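Local atomic coordinates of putative membrane anchored protein (Corynebacterium diphtheriae, PDB entry 3LSO), a protein that is of unknown function but is probably a membrane-anchored protein of the cell envelope, built from all-beta domains strung out in an elongated chain. Residues B[343-352]-B[388-396]; B[100-111]-B[141-152]. One frame throughout, in Å; residues are numbered along the deposited sequence.

Contacts 1 and 2 lie on opposite sides of the chain's centre, their own centres about 67 Å apart, and share no strand. Both are partly buried and both join pieces of beta structure, yet by different means. In contact 1 a beta turn at 390-393 fills the bend between strands 335-343 and 349-357, so side-chain amides and a hydroxyl do the bonding, and a tyrosine ring packs against an arginine. Contact 2, in the N-terminal domain, is true strand pairing: backbone bonds join 102-104 to 141-146, with leucine and valine contacts on the buried side, and lysine, glutamine, aspartate and arginine side chains more exposed. Asparagine side chains bond to backbone in both.

Contact 1: B[343-352]-B[388-396]; sequences NAPEDVKYID and KPNESYRGF
Three hydrogen bonds tie the chain at N343 and A344 to the turn that starts at N390, and each uses a side chain on one side and backbone on the other. N343 OD1 accepts from N390 N at 2.9 Å, with the donor tilted a little from the carbonyl plane; the amide reaches that far because CG stands anti to the backbone N (chi1 -175°). N343 ND2 is taken by Q430 of strand 425-435. In return, N390 ND2 gives a nearly straight bond to A344 O, 3.0 Å away and in the plane of the N390 amide. The third bond runs from A344 N to S392 OG at 2.9 Å.

The turn is braced from within. N390 OD1 accepts from both S392 N and S392 OG in its carbonyl plane, the first bond making an Asx turn inside the type I turn 390-393. S392 OG donates to N390 and accepts from A344, which should hold the hydroxyl in one rotation.

A344 CB packs on S392 CB at 3.7 Å. Farther along, R394 CG sits over the centre of the Y350 ring, 3.7 Å from its centroid and 8° off the ring normal, a CH-pi contact. The guanidinium plane is turned 48° from the ring, so the two are not stacked flat. Y350 OH bonds to G355 N.

Charge pairing plays a small part across the contact: D352 OD1 stays 4.5 Å from R394 NH2, beyond salt-bridge range. The chemistry therefore implies a turn held mainly by directional amide and hydroxyl bonds, beside an arginine that meets the tyrosine twice, with CG over the ring centre and the tilted guanidinium near CD2, while R394 NH1 is held in the guanidinium plane by E391 O and Y393 O.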
# COMPACT_ATOMS: atom_id res chain seq x y z
N ASN B 343 16.10 18.54 27.67
CA ASN B 343 16.05 19.90 27.11
C ASN B 343 14.78 20.05 26.28
O ASN B 343 14.60 19.36 25.26
CB ASN B 343 17.27 20.17 26.22
CG ASN B 343 17.35 21.62 25.70
OD1 ASN B 343 17.50 22.56 26.48
ND2 ASN B 343 17.29 21.79 24.40
N ALA B 344 13.91 20.95 26.69
CA ALA B 344 12.57 20.99 26.13
C ALA B 344 12.51 21.93 24.95
O ALA B 344 13.35 22.81 24.83
CB ALA B 344 11.60 21.43 27.22
N PRO B 345 11.51 21.78 24.07
CA PRO B 345 11.32 22.80 23.07
C PRO B 345 11.40 24.15 23.72
O PRO B 345 11.03 24.33 24.88
CB PRO B 345 9.90 22.58 22.62
CG PRO B 345 9.71 21.14 22.74
CD PRO B 345 10.47 20.74 23.97
N GLU B 346 11.88 25.11 22.96
CA GLU B 346 11.91 26.50 23.37
C GLU B 346 10.49 26.94 23.81
O GLU B 346 9.51 26.63 23.13
CB GLU B 346 12.41 27.33 22.18
CG GLU B 346 13.15 28.62 22.51
CD GLU B 346 13.25 29.57 21.29
OE1 GLU B 346 13.68 29.14 20.17
OE2 GLU B 346 12.89 30.77 21.45
N ASP B 347 10.43 27.63 24.94
CA ASP B 347 9.20 28.15 25.57
C ASP B 347 8.56 27.20 26.56
O ASP B 347 7.76 27.66 27.38
CB ASP B 347 8.14 28.64 24.56
CG ASP B 347 8.50 29.99 23.95
OD1 ASP B 347 9.50 30.61 24.40
OD2 ASP B 347 7.79 30.45 23.02
N VAL B 348 8.85 25.90 26.46
CA VAL B 348 8.26 24.92 27.36
C VAL B 348 8.93 25.01 28.75
O VAL B 348 10.16 25.04 28.84
CB VAL B 348 8.33 23.50 26.77
CG1 VAL B 348 7.85 22.47 27.76
CG2 VAL B 348 7.50 23.42 25.52
N LYS B 349 8.13 25.08 29.82
CA LYS B 349 8.67 25.35 31.16
C LYS B 349 8.88 24.08 31.99
O LYS B 349 7.98 23.25 32.11
CB LYS B 349 7.76 26.30 31.95
CG LYS B 349 7.80 27.78 31.56
CD LYS B 349 6.62 28.52 32.25
CE LYS B 349 6.53 30.02 31.88
NZ LYS B 349 5.77 30.26 30.60
N TYR B 350 10.06 23.94 32.58
CA TYR B 350 10.32 22.84 33.48
C TYR B 350 9.59 23.10 34.80
O TYR B 350 9.66 24.21 35.32
CB TYR B 350 11.82 22.72 33.68
CG TYR B 350 12.26 21.91 34.87
CD1 TYR B 350 12.43 20.51 34.80
CD2 TYR B 350 12.56 22.55 36.08
CE1 TYR B 350 12.87 19.78 35.91
CE2 TYR B 350 13.01 21.82 37.19
CZ TYR B 350 13.15 20.45 37.10
OH TYR B 350 13.58 19.81 38.23
N ILE B 351 8.88 22.09 35.31
CA ILE B 351 8.22 22.21 36.59
C ILE B 351 9.22 21.96 37.75
O ILE B 351 9.76 20.85 37.87
CB ILE B 351 7.07 21.20 36.76
CG1 ILE B 351 6.09 21.19 35.57
CG2 ILE B 351 6.34 21.43 38.10
CD1 ILE B 351 5.43 22.45 35.36
N ASP B 352 9.43 22.96 38.61
CA ASP B 352 10.39 22.80 39.70
C ASP B 352 10.12 21.56 40.52
O ASP B 352 8.96 21.27 40.88
CB ASP B 352 10.42 24.02 40.62
CG ASP B 352 10.73 25.30 39.85
OD1 ASP B 352 11.08 25.22 38.65
OD2 ASP B 352 10.63 26.40 40.45
N LYS B 388 23.43 25.38 22.49
CA LYS B 388 23.36 25.36 23.97
C LYS B 388 21.99 24.92 24.46
O LYS B 388 20.97 25.23 23.83
CB LYS B 388 23.65 26.75 24.57
CG LYS B 388 25.02 27.31 24.24
CD LYS B 388 25.07 28.84 24.28
CE LYS B 388 26.42 29.42 23.75
NZ LYS B 388 26.45 29.66 22.27
N PRO B 389 21.94 24.27 25.63
CA PRO B 389 20.66 23.98 26.29
C PRO B 389 19.94 25.29 26.59
O PRO B 389 20.60 26.32 26.72
CB PRO B 389 21.07 23.33 27.62
CG PRO B 389 22.57 23.05 27.48
CD PRO B 389 23.09 24.04 26.52
N ASN B 390 18.61 25.27 26.70
CA ASN B 390 17.87 26.47 27.04
C ASN B 390 17.41 26.46 28.51
O ASN B 390 17.78 25.57 29.28
CB ASN B 390 16.69 26.67 26.08
CG ASN B 390 15.74 25.49 26.08
OD1 ASN B 390 15.28 25.04 27.15
ND2 ASN B 390 15.44 24.98 24.89
N GLU B 391 16.59 27.44 28.89
CA GLU B 391 16.16 27.61 30.29
C GLU B 391 15.49 26.38 30.90
O GLU B 391 15.44 26.24 32.10
CB GLU B 391 15.24 28.84 30.43
CG GLU B 391 15.91 30.17 30.02
CD GLU B 391 14.90 31.29 29.55
OE1 GLU B 391 13.83 30.98 28.94
OE2 GLU B 391 15.20 32.50 29.78
N SER B 392 14.96 25.48 30.07
CA SER B 392 14.26 24.32 30.59
C SER B 392 15.21 23.22 31.07
O SER B 392 14.81 22.34 31.81
CB SER B 392 13.35 23.75 29.51
OG SER B 392 14.11 23.22 28.42
N TYR B 393 16.45 23.25 30.63
CA TYR B 393 17.34 22.14 30.86
C TYR B 393 17.80 22.13 32.29
O TYR B 393 18.13 23.21 32.84
CB TYR B 393 18.56 22.28 29.97
CG TYR B 393 19.58 21.21 30.13
CD1 TYR B 393 19.45 20.00 29.45
CD2 TYR B 393 20.71 21.41 30.93
CE1 TYR B 393 20.42 19.01 29.57
CE2 TYR B 393 21.68 20.42 31.06
CZ TYR B 393 21.53 19.23 30.37
OH TYR B 393 22.47 18.25 30.48
N ARG B 394 17.85 20.93 32.87
CA ARG B 394 18.40 20.73 34.18
C ARG B 394 19.24 19.49 34.07
O ARG B 394 18.70 18.41 33.78
CB ARG B 394 17.31 20.46 35.21
CG ARG B 394 16.30 21.60 35.39
CD ARG B 394 16.92 22.80 36.04
NE ARG B 394 15.92 23.80 36.32
CZ ARG B 394 15.47 24.69 35.44
NH1 ARG B 394 15.94 24.70 34.19
NH2 ARG B 394 14.54 25.55 35.83
N GLY B 395 20.55 19.64 34.30
CA GLY B 395 21.51 18.54 34.13
C GLY B 395 22.07 17.96 35.42
O GLY B 395 22.54 18.68 36.30
N PHE B 396 22.05 16.64 35.49
CA PHE B 396 22.29 15.90 36.72
C PHE B 396 23.56 15.09 36.65
O PHE B 396 23.88 14.52 35.61
CB PHE B 396 21.14 14.93 36.92
CG PHE B 396 19.82 15.61 37.19
CD1 PHE B 396 19.39 15.84 38.51
CD2 PHE B 396 18.99 16.01 36.13
CE1 PHE B 396 18.16 16.46 38.77
CE2 PHE B 396 17.76 16.61 36.37
CZ PHE B 396 17.33 16.84 37.70

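Contact 2: B[100-111]-B[141-152]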
# COMPACT_ATOMS: atom_id res chain seq x y z
N LYS B 100 -20.80 -8.51 -17.29
CA LYS B 100 -20.45 -7.37 -18.14
C LYS B 100 -19.17 -6.63 -17.75
O LYS B 100 -18.92 -5.54 -18.25
CB LYS B 100 -21.65 -6.41 -18.28
CG LYS B 100 -22.68 -6.85 -19.35
CD LYS B 100 -24.13 -6.48 -19.01
CE LYS B 100 -25.11 -7.48 -19.66
NZ LYS B 100 -26.55 -7.14 -19.42
N ASN B 101 -18.34 -7.24 -16.90
CA ASN B 101 -17.15 -6.58 -16.33
C ASN B 101 -15.82 -7.01 -16.99
O ASN B 101 -14.73 -6.81 -16.44
CB ASN B 101 -17.13 -6.83 -14.82
CG ASN B 101 -16.08 -6.01 -14.06
OD1 ASN B 101 -15.62 -4.94 -14.52
ND2 ASN B 101 -15.71 -6.50 -12.88
N VAL B 102 -15.92 -7.59 -18.18
CA VAL B 102 -14.77 -8.22 -18.81
C VAL B 102 -14.81 -8.07 -20.35
O VAL B 102 -15.88 -8.03 -20.96
CB VAL B 102 -14.70 -9.71 -18.41
CG1 VAL B 102 -15.54 -10.53 -19.34
CG2 VAL B 102 -13.28 -10.22 -18.42
N LYS B 103 -13.62 -7.99 -20.95
CA LYS B 103 -13.47 -7.98 -22.40
C LYS B 103 -12.27 -8.86 -22.83
O LYS B 103 -11.38 -9.14 -22.02
CB LYS B 103 -13.38 -6.54 -22.94
CG LYS B 103 -12.01 -5.89 -22.79
CD LYS B 103 -12.06 -4.41 -23.14
CE LYS B 103 -10.68 -3.89 -23.56
NZ LYS B 103 -10.46 -2.47 -23.16
N LEU B 104 -12.27 -9.29 -24.09
CA LEU B 104 -11.16 -10.07 -24.66
C LEU B 104 -9.93 -9.21 -24.90
O LEU B 104 -10.04 -8.07 -25.33
CB LEU B 104 -11.59 -10.70 -25.99
CG LEU B 104 -12.86 -11.56 -25.92
CD1 LEU B 104 -13.58 -11.66 -27.27
CD2 LEU B 104 -12.51 -12.93 -25.42
N ASP B 105 -8.76 -9.78 -24.62
CA ASP B 105 -7.51 -9.10 -24.90
C ASP B 105 -6.88 -9.63 -26.20
O ASP B 105 -6.25 -10.68 -26.20
CB ASP B 105 -6.54 -9.25 -23.72
CG ASP B 105 -5.47 -8.17 -23.69
OD1 ASP B 105 -5.53 -7.21 -24.51
OD2 ASP B 105 -4.55 -8.27 -22.84
N GLY B 106 -7.07 -8.90 -27.30
CA GLY B 106 -6.54 -9.31 -28.61
C GLY B 106 -7.51 -10.12 -29.46
O GLY B 106 -8.50 -10.68 -28.94
N ASN B 107 -7.26 -10.20 -30.76
CA ASN B 107 -8.15 -10.96 -31.64
C ASN B 107 -7.84 -12.45 -31.65
O ASN B 107 -6.92 -12.93 -32.32
CB ASN B 107 -8.21 -10.38 -33.07
CG ASN B 107 -9.24 -9.25 -33.21
OD1 ASN B 107 -10.34 -9.32 -32.64
ND2 ASN B 107 -8.88 -8.21 -33.97
N GLN B 108 -8.65 -13.18 -30.90
CA GLN B 108 -8.41 -14.59 -30.64
C GLN B 108 -9.35 -15.40 -31.49
O GLN B 108 -10.55 -15.12 -31.54
CB GLN B 108 -8.64 -14.90 -29.17
CG GLN B 108 -7.38 -14.88 -28.30
CD GLN B 108 -7.69 -14.47 -26.86
OE1 GLN B 108 -7.91 -13.29 -26.59
NE2 GLN B 108 -7.72 -15.43 -25.95
N PRO B 109 -8.79 -16.41 -32.20
CA PRO B 109 -9.58 -17.24 -33.09
C PRO B 109 -10.72 -17.93 -32.37
O PRO B 109 -10.55 -18.41 -31.24
CB PRO B 109 -8.56 -18.26 -33.62
CG PRO B 109 -7.30 -18.04 -32.83
CD PRO B 109 -7.35 -16.66 -32.32
N GLY B 110 -11.89 -17.94 -33.01
CA GLY B 110 -13.09 -18.60 -32.51
C GLY B 110 -13.66 -18.12 -31.18
O GLY B 110 -14.50 -18.79 -30.61
N LEU B 111 -13.22 -16.98 -30.67
CA LEU B 111 -13.84 -16.43 -29.47
C LEU B 111 -14.55 -15.11 -29.73
O LEU B 111 -14.08 -14.27 -30.52
CB LEU B 111 -12.83 -16.29 -28.32
CG LEU B 111 -11.80 -17.41 -28.13
CD1 LEU B 111 -10.88 -17.06 -26.99
CD2 LEU B 111 -12.44 -18.74 -27.87
N THR B 141 -7.14 -21.75 -24.14
CA THR B 141 -6.63 -20.59 -23.42
C THR B 141 -7.37 -19.35 -23.85
O THR B 141 -7.30 -18.95 -25.01
CB THR B 141 -5.13 -20.35 -23.71
OG1 THR B 141 -4.45 -21.61 -23.84
CG2 THR B 141 -4.50 -19.53 -22.60
N VAL B 142 -8.09 -18.74 -22.91
CA VAL B 142 -8.75 -17.47 -23.17
C VAL B 142 -8.02 -16.33 -22.48
O VAL B 142 -7.76 -16.39 -21.28
CB VAL B 142 -10.22 -17.45 -22.68
CG1 VAL B 142 -10.88 -16.14 -23.05
CG2 VAL B 142 -11.02 -18.62 -23.25
N ARG B 143 -7.69 -15.29 -23.22
CA ARG B 143 -7.12 -14.10 -22.60
C ARG B 143 -8.18 -13.01 -22.39
O ARG B 143 -8.89 -12.62 -23.31
CB ARG B 143 -5.95 -13.57 -23.42
CG ARG B 143 -5.11 -12.54 -22.68
CD ARG B 143 -3.77 -12.36 -23.34
NE ARG B 143 -2.96 -11.41 -22.59
CZ ARG B 143 -2.25 -11.71 -21.49
NH1 ARG B 143 -2.25 -12.95 -21.00
NH2 ARG B 143 -1.54 -10.76 -20.89
N LEU B 144 -8.27 -12.54 -21.16
CA LEU B 144 -9.23 -11.52 -20.81
C LEU B 144 -8.56 -10.43 -19.99
O LEU B 144 -7.50 -10.65 -19.39
CB LEU B 144 -10.36 -12.14 -19.99
CG LEU B 144 -11.07 -13.41 -20.49
CD1 LEU B 144 -11.71 -14.17 -19.35
CD2 LEU B 144 -12.11 -13.07 -21.54
N GLN B 145 -9.17 -9.25 -19.97
CA GLN B 145 -8.89 -8.27 -18.93
C GLN B 145 -10.19 -7.76 -18.30
O GLN B 145 -11.23 -7.69 -18.97
CB GLN B 145 -8.02 -7.12 -19.45
CG GLN B 145 -8.52 -6.46 -20.72
CD GLN B 145 -7.64 -5.28 -21.14
OE1 GLN B 145 -6.48 -5.46 -21.52
NE2 GLN B 145 -8.21 -4.07 -21.08
N ALA B 146 -10.14 -7.45 -17.01
CA ALA B 146 -11.28 -6.88 -16.32
C ALA B 146 -11.29 -5.37 -16.50
O ALA B 146 -10.24 -4.75 -16.63
CB ALA B 146 -11.23 -7.24 -14.88
N LEU B 147 -12.49 -4.79 -16.52
CA LEU B 147 -12.64 -3.39 -16.90
C LEU B 147 -12.47 -2.46 -15.72
O LEU B 147 -11.67 -1.52 -15.77
CB LEU B 147 -13.99 -3.14 -17.56
CG LEU B 147 -14.48 -4.14 -18.60
CD1 LEU B 147 -15.81 -3.71 -19.18
CD2 LEU B 147 -13.45 -4.33 -19.68
N THR B 148 -13.23 -2.74 -14.66
CA THR B 148 -13.17 -1.97 -13.41
C THR B 148 -13.14 -2.92 -12.22
O THR B 148 -13.62 -4.06 -12.32
CB THR B 148 -14.38 -1.01 -13.28
OG1 THR B 148 -15.60 -1.75 -13.45
CG2 THR B 148 -14.32 0.10 -14.34
N GLU B 149 -12.58 -2.46 -11.11
CA GLU B 149 -12.39 -3.28 -9.90
C GLU B 149 -13.68 -3.97 -9.42
O GLU B 149 -14.78 -3.49 -9.69
CB GLU B 149 -11.80 -2.43 -8.76
CG GLU B 149 -12.77 -1.42 -8.14
CD GLU B 149 -12.18 -0.62 -6.98
OE1 GLU B 149 -10.94 -0.65 -6.76
OE2 GLU B 149 -12.96 0.07 -6.27
N GLY B 150 -13.52 -5.08 -8.71
CA GLY B 150 -14.67 -5.81 -8.21
C GLY B 150 -14.53 -7.32 -8.24
O GLY B 150 -13.54 -7.88 -7.77
N THR B 151 -15.55 -7.98 -8.79
CA THR B 151 -15.63 -9.44 -8.74
C THR B 151 -16.08 -9.99 -10.09
O THR B 151 -16.93 -9.40 -10.74
CB THR B 151 -16.63 -9.92 -7.65
OG1 THR B 151 -16.36 -9.24 -6.42
CG2 THR B 151 -16.50 -11.42 -7.42
N LEU B 152 -15.49 -11.11 -10.48
CA LEU B 152 -15.88 -11.80 -11.71
C LEU B 152 -16.47 -13.13 -11.34
O LEU B 152 -15.87 -13.89 -10.57
CB LEU B 152 -14.67 -12.01 -12.60
CG LEU B 152 -14.17 -10.71 -13.20
CD1 LEU B 152 -12.99 -10.98 -14.10
CD2 LEU B 152 -15.29 -10.04 -13.96
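An antiparallel strand pair in the E-set-like N-terminal domain joins short strand 102-104 to strand 141-146, which along this part also bonds to strand 64-77. K103 and Q145 form the hydrogen-bonded pair, K103 N to Q145 O at 3.1 Å and Q145 N to K103 O at 3.0 Å; D105 N to R143 O and L147 N to N101 O continue the pairing at either end.

Among the apolar contacts, V102 CG2 lies 3.8 Å from L144 CB, and L104 CD2 meets L144 CD2; L113 of strand 111-114 touches both V102 and L104. The K103 and Q145 side chains run side by side the same way, while L147 CD2 packs on the aliphatic part of the lysine. D105 lies alongside R143, a long salt bridge of 3.5 Å from OD2 to NE, and D66 takes the arginine's NH1.

Just before strand 102-104, N101 bonds to the loop between strands 141-146 and 150-152. With chi1 at -170° its side chain swings away from its own N to make two long bonds: OD1 accepts from T148 N in its carbonyl plane, and ND2 donates to T148 O at 3.3 Å, in the plane of the N101 amide.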